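Local coordinates for putative periplasmic protein (Wolinella succinogenes, PDB 3KN3) that probably serves as a periplasmic substrate-binding protein, related to the tungstate-binding components of ABC transporters, and binds glutathione, at residues T171-G174 against T175-Y179. Sequence-based numbering, arbitrary orientation.
Sequences TDRG and TFIKY
The carboxylate of Asp172 faces Thr175 with both oxygens, and the two are used differently. OD1 accepts the hydroxyl of Thr175 on its syn lone pair, OG1 to OD1 being 2.7 Å; coming in from the side of the other oxygen, OG1 also lies 2.8 Å from OD2 and so sits almost evenly between the two. The backbone N of Thr175 instead approaches OD2 from above the carboxylate plane, 37° out of it, at 2.8 Å from N to OD2. Asp172 is thus the N-cap of helix 173-182, at the turn where strand 168-172 ends; its CG, set between the backbone N and the carbonyl carbon (chi1 63°), reaches forward over the first turn. OG1 of Thr175 stands beside its own backbone N (chi1 -46°), which lets hydroxyl and amide grip the same carboxylate. The carbonyl of Asp172 takes OG1 of Thr171 in its plane, on a lone pair, at 3.0 Å from OG1 to O, and has a weak bond from Phe176 N. On the apolar side, CG2 of Thr171 lies 4.1 Å from CB of Phe176, whose ring packs against Ile89 and Ile191. CD1 of Ile177 rests 3.8 Å from CG of Arg173, while the guanidinium turns elsewhere, to salt bridges with Asp85 and Glu194. With an alanine at Asp172, the amide and hydroxyl of Thr175 would probably lose their shared acceptor and the first turn its cap. This strand-to-helix turn belongs to one lobe of the periplasmic binding protein fold, and Asp172 lies close to Thr126 and Asn201, which bind glutathione in a structure of this protein. The positive end of the helix dipole and the two donors from Thr175 would be expected to favour the ionised form of Asp172.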
ATOM      1  N   THR A 171      -2.194  -5.185  -9.180  1.00 29.89           N
ATOM      2  CA  THR A 171      -2.567  -5.675  -7.862  1.00 32.61           C
ATOM      3  C   THR A 171      -1.402  -5.579  -6.898  1.00 41.60           C
ATOM      4  O   THR A 171      -0.241  -5.581  -7.301  1.00 42.79           O
ATOM      5  CB  THR A 171      -3.039  -7.135  -7.906  1.00 33.07           C
ATOM      6  OG1 THR A 171      -3.325  -7.576  -6.578  1.00 38.90           O
ATOM      7  CG2 THR A 171      -1.955  -8.029  -8.495  1.00 35.49           C
ATOM      8  N   ASP A 172      -1.716  -5.484  -5.615  1.00 40.51           N
ATOM      9  CA  ASP A 172      -0.685  -5.576  -4.603  1.00 42.79           C
ATOM     10  C   ASP A 172      -0.136  -7.001  -4.626  1.00 36.17           C
ATOM     11  O   ASP A 172      -0.828  -7.946  -5.013  1.00 32.19           O
ATOM     12  CB  ASP A 172      -1.262  -5.249  -3.232  1.00 50.39           C
ATOM     13  CG  ASP A 172      -2.315  -6.237  -2.809  1.00 60.78           C
ATOM     14  OD1 ASP A 172      -3.502  -6.057  -3.182  1.00 67.92           O
ATOM     15  OD2 ASP A 172      -1.942  -7.209  -2.125  1.00 62.07           O
ATOM     16  N   ARG A 173       1.113  -7.150  -4.210  1.00 36.70           N
ATOM     17  CA  ARG A 173       1.787  -8.438  -4.267  1.00 36.29           C
ATOM     18  C   ARG A 173       1.133  -9.463  -3.343  1.00 34.71           C
ATOM     19  O   ARG A 173       1.035 -10.639  -3.678  1.00 34.33           O
ATOM     20  CB  ARG A 173       3.263  -8.263  -3.912  1.00 36.93           C
ATOM     21  CG  ARG A 173       4.066  -9.525  -4.042  1.00 41.55           C
ATOM     22  CD  ARG A 173       5.513  -9.276  -3.712  1.00 40.89           C
ATOM     23  NE  ARG A 173       6.157  -8.363  -4.655  1.00 38.41           N
ATOM     24  CZ  ARG A 173       6.820  -8.768  -5.734  1.00 37.39           C
ATOM     25  NH1 ARG A 173       6.903 -10.069  -6.003  1.00 35.07           N
ATOM     26  NH2 ARG A 173       7.399  -7.881  -6.543  1.00 29.17           N
ATOM     27  N   GLY A 174       0.689  -9.011  -2.178  1.00 36.15           N
ATOM     28  CA  GLY A 174       0.060  -9.895  -1.212  1.00 35.93           C
ATOM     29  C   GLY A 174      -1.133 -10.649  -1.774  1.00 45.77           C
ATOM     30  O   GLY A 174      -1.241 -11.862  -1.600  1.00 51.31           O
ATOM     31  N   THR A 175      -2.031  -9.942  -2.454  1.00 43.81           N
ATOM     32  CA  THR A 175      -3.214 -10.590  -3.003  1.00 42.08           C
ATOM     33  C   THR A 175      -2.826 -11.552  -4.107  1.00 44.16           C
ATOM     34  O   THR A 175      -3.428 -12.615  -4.246  1.00 47.33           O
ATOM     35  CB  THR A 175      -4.206  -9.586  -3.578  1.00 40.60           C
ATOM     36  OG1 THR A 175      -4.385  -8.504  -2.657  1.00 40.78           O
ATOM     37  CG2 THR A 175      -5.541 -10.263  -3.850  1.00 34.00           C
ATOM     38  N   PHE A 176      -1.822 -11.186  -4.897  1.00 42.03           N
ATOM     39  CA  PHE A 176      -1.408 -12.062  -5.986  1.00 43.80           C
ATOM     40  C   PHE A 176      -0.870 -13.367  -5.433  1.00 45.96           C
ATOM     41  O   PHE A 176      -1.104 -14.436  -6.000  1.00 44.06           O
ATOM     42  CB  PHE A 176      -0.366 -11.410  -6.901  1.00 43.56           C
ATOM     43  CG  PHE A 176       0.069 -12.298  -8.039  1.00 39.79           C
ATOM     44  CD1 PHE A 176      -0.847 -12.706  -8.998  1.00 35.02           C
ATOM     45  CD2 PHE A 176       1.380 -12.728  -8.143  1.00 40.62           C
ATOM     46  CE1 PHE A 176      -0.464 -13.530 -10.040  1.00 43.47           C
ATOM     47  CE2 PHE A 176       1.776 -13.544  -9.188  1.00 44.26           C
ATOM     48  CZ  PHE A 176       0.849 -13.950 -10.137  1.00 45.81           C
ATOM     49  N   ILE A 177      -0.151 -13.278  -4.320  1.00 49.19           N
ATOM     50  CA  ILE A 177       0.311 -14.478  -3.637  1.00 50.28           C
ATOM     51  C   ILE A 177      -0.857 -15.373  -3.234  1.00 50.68           C
ATOM     52  O   ILE A 177      -0.836 -16.581  -3.474  1.00 53.94           O
ATOM     53  CB  ILE A 177       1.134 -14.130  -2.408  1.00 48.21           C
ATOM     54  CG1 ILE A 177       2.588 -13.915  -2.827  1.00 43.60           C
ATOM     55  CG2 ILE A 177       1.031 -15.256  -1.396  1.00 48.12           C
ATOM     56  CD1 ILE A 177       3.267 -12.757  -2.134  1.00 41.22           C
ATOM     57  N   LYS A 178      -1.875 -14.769  -2.629  1.00 49.61           N
ATOM     58  CA  LYS A 178      -3.104 -15.474  -2.298  1.00 57.33           C
ATOM     59  C   LYS A 178      -3.720 -16.077  -3.555  1.00 59.32           C
ATOM     60  O   LYS A 178      -3.967 -17.277  -3.607  1.00 60.84           O
ATOM     61  CB  LYS A 178      -4.091 -14.541  -1.592  1.00 63.40           C
ATOM     62  CG  LYS A 178      -3.500 -13.865  -0.358  1.00 71.13           C
ATOM     63  CD  LYS A 178      -4.483 -12.896   0.295  1.00 80.14           C
ATOM     64  CE  LYS A 178      -3.804 -12.059   1.385  1.00 84.90           C
ATOM     65  NZ  LYS A 178      -4.720 -11.050   2.006  1.00 85.25           N
ATOM     66  N   TYR A 179      -3.948 -15.253  -4.574  1.00 59.22           N
ATOM     67  CA  TYR A 179      -4.457 -15.763  -5.843  1.00 60.11           C
ATOM     68  C   TYR A 179      -3.642 -16.976  -6.311  1.00 60.70           C
ATOM     69  O   TYR A 179      -4.195 -17.932  -6.850  1.00 61.08           O
ATOM     70  CB  TYR A 179      -4.478 -14.671  -6.931  1.00 56.98           C
ATOM     71  CG  TYR A 179      -4.981 -15.150  -8.296  1.00 55.03           C
ATOM     72  CD1 TYR A 179      -6.340 -15.138  -8.604  1.00 53.82           C
ATOM     73  CD2 TYR A 179      -4.097 -15.616  -9.273  1.00 48.99           C
ATOM     74  CE1 TYR A 179      -6.807 -15.576  -9.846  1.00 51.48           C
ATOM     75  CE2 TYR A 179      -4.558 -16.060 -10.522  1.00 43.00           C
ATOM     76  CZ  TYR A 179      -5.912 -16.032 -10.803  1.00 46.23           C
ATOM     77  OH  TYR A 179      -6.388 -16.469 -12.029  1.00 44.76           O
TER